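Local coordinates for TOG array regulator of axonemal microtubules protein 1 (Mus musculus, PDB 5DN7), which binds microtubules and promotes their polymerization through its TOG domains, and takes part in building primary cilia and setting their length, at residues 88-93 with 106-111. Residues are numbered along the deposited sequence; the frame is centred on the assembly and turned at random.
Sequences QVLHLL and GPVIAA
L90 meets A111 and V108 through the two methyls at the end of its side chain. CD2 lies 3.9 Å from CB of A111, the closest approach between 88-93 and 106-111. CD1 reaches toward V108 and stops 4.5 Å from its CG2, a looser touch. One leucine fork thus faces two residues that are three positions apart, about one helical turn. The CB of L90 points toward 106-111, and with CG anti to the backbone N (chi1 -178°) the two methyls are carried across to A111 and V108. The nearest CA atoms, those of L90 and V108, are 8.1 Å apart, and the contact is made by side chains alone. The CB of A111 points at 88-93, while that of V108 leaves more obliquely and presents CG2.

No hydrogen bond joins the segments. Each keeps its own helical bonding, as in L93 N to V89 O and A111 N to P107 O. The carbonyl O of V108 also accepts a hydrogen bond from S112 OG.

All three touching residues are buried. The contact joins helix 80-97, in predicted HEAT repeat 5, to helix 105-114, in predicted HEAT repeat 6, within the solenoid of TOG region 2. Helix 61-74 lies against both: A111 packs on its Y72, and L93, one turn after L90, on its F67 and I68. With only 114 Å² buried in total and methyl groups alone in touch, the contact is small and wholly apolar, consistent with dispersion and burial from water, without a directional bond.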
loop_
_atom_site.group_PDB
_atom_site.type_symbol
_atom_site.label_atom_id
_atom_site.label_comp_id
_atom_site.label_asym_id
_atom_site.label_seq_id
_atom_site.Cartn_x
_atom_site.Cartn_y
_atom_site.Cartn_z
ATOM N N GLN A 88 0.904 14.063 0.570
ATOM C CA GLN A 88 0.289 14.671 1.745
ATOM C C GLN A 88 -1.114 15.230 1.458
ATOM O O GLN A 88 -2.062 15.066 2.261
ATOM C CB GLN A 88 1.182 15.769 2.281
ATOM C CG GLN A 88 2.386 15.233 2.994
ATOM C CD GLN A 88 3.155 16.329 3.642
ATOM O OE1 GLN A 88 3.552 17.290 2.981
ATOM N NE2 GLN A 88 3.363 16.214 4.950
ATOM N N VAL A 89 -1.254 15.889 0.310
ATOM C CA VAL A 89 -2.579 16.362 -0.091
ATOM C C VAL A 89 -3.585 15.204 -0.250
ATOM O O VAL A 89 -4.719 15.284 0.193
ATOM C CB VAL A 89 -2.494 17.161 -1.390
ATOM C CG1 VAL A 89 -3.880 17.330 -2.004
ATOM C CG2 VAL A 89 -1.832 18.513 -1.112
ATOM N N LEU A 90 -3.146 14.129 -0.878
ATOM C CA LEU A 90 -3.957 12.947 -1.105
ATOM C C LEU A 90 -4.352 12.286 0.212
ATOM O O LEU A 90 -5.491 11.874 0.384
ATOM C CB LEU A 90 -3.200 11.962 -2.000
ATOM C CG LEU A 90 -3.931 10.679 -2.389
ATOM C CD1 LEU A 90 -5.231 11.033 -3.071
ATOM C CD2 LEU A 90 -3.057 9.785 -3.281
ATOM N N HIS A 91 -3.409 12.191 1.140
ATOM C CA HIS A 91 -3.693 11.660 2.465
ATOM C C HIS A 91 -4.768 12.485 3.151
ATOM O O HIS A 91 -5.722 11.933 3.723
ATOM C CB HIS A 91 -2.443 11.640 3.348
ATOM C CG HIS A 91 -2.702 11.126 4.732
ATOM N ND1 HIS A 91 -2.074 11.626 5.852
ATOM C CD2 HIS A 91 -3.533 10.149 5.175
ATOM C CE1 HIS A 91 -2.508 10.984 6.922
ATOM N NE2 HIS A 91 -3.398 10.085 6.534
ATOM N N LEU A 92 -4.593 13.807 3.112
ATOM C CA LEU A 92 -5.552 14.690 3.763
ATOM C C LEU A 92 -6.934 14.534 3.116
ATOM O O LEU A 92 -7.950 14.450 3.804
ATOM C CB LEU A 92 -5.082 16.141 3.699
ATOM C CG LEU A 92 -6.036 17.176 4.291
ATOM C CD1 LEU A 92 -6.417 16.795 5.711
ATOM C CD2 LEU A 92 -5.354 18.540 4.289
ATOM N N LEU A 93 -6.959 14.463 1.792
ATOM C CA LEU A 93 -8.208 14.285 1.060
ATOM C C LEU A 93 -8.905 13.012 1.520
ATOM O O LEU A 93 -10.088 13.029 1.837
ATOM C CB LEU A 93 -7.963 14.241 -0.452
ATOM C CG LEU A 93 -9.171 13.848 -1.324
ATOM C CD1 LEU A 93 -10.311 14.872 -1.243
ATOM C CD2 LEU A 93 -8.764 13.604 -2.772
ATOM N N GLY A 106 -10.362 2.660 -6.158
ATOM C CA GLY A 106 -9.559 2.300 -7.317
ATOM C C GLY A 106 -8.519 3.334 -7.699
ATOM O O GLY A 106 -7.322 3.021 -7.752
ATOM N N PRO A 107 -8.973 4.563 -8.009
ATOM C CA PRO A 107 -8.092 5.704 -8.263
ATOM C C PRO A 107 -7.072 5.963 -7.144
ATOM O O PRO A 107 -5.894 6.146 -7.441
ATOM C CB PRO A 107 -9.075 6.873 -8.383
ATOM C CG PRO A 107 -10.282 6.274 -8.944
ATOM C CD PRO A 107 -10.372 4.877 -8.356
ATOM N N VAL A 108 -7.502 5.981 -5.888
ATOM C CA VAL A 108 -6.567 6.267 -4.805
ATOM C C VAL A 108 -5.511 5.158 -4.742
ATOM O O VAL A 108 -4.324 5.436 -4.561
ATOM C CB VAL A 108 -7.278 6.436 -3.441
ATOM C CG1 VAL A 108 -6.252 6.535 -2.291
ATOM C CG2 VAL A 108 -8.150 7.677 -3.451
ATOM N N ILE A 109 -5.922 3.904 -4.933
ATOM C CA ILE A 109 -4.936 2.820 -4.918
ATOM C C ILE A 109 -3.980 2.881 -6.131
ATOM O O ILE A 109 -2.795 2.610 -5.981
ATOM C CB ILE A 109 -5.612 1.425 -4.830
ATOM C CG1 ILE A 109 -6.035 1.150 -3.387
ATOM C CG2 ILE A 109 -4.655 0.316 -5.266
ATOM C CD1 ILE A 109 -6.611 -0.266 -3.147
ATOM N N ALA A 110 -4.463 3.264 -7.313
ATOM C CA ALA A 110 -3.560 3.376 -8.461
ATOM C C ALA A 110 -2.523 4.475 -8.186
ATOM O O ALA A 110 -1.288 4.291 -8.395
ATOM C CB ALA A 110 -4.332 3.669 -9.734
ATOM N N ALA A 111 -3.032 5.599 -7.676
ATOM C CA ALA A 111 -2.166 6.715 -7.293
ATOM C C ALA A 111 -1.111 6.264 -6.291
ATOM O O ALA A 111 0.063 6.610 -6.408
ATOM C CB ALA A 111 -2.981 7.867 -6.725
#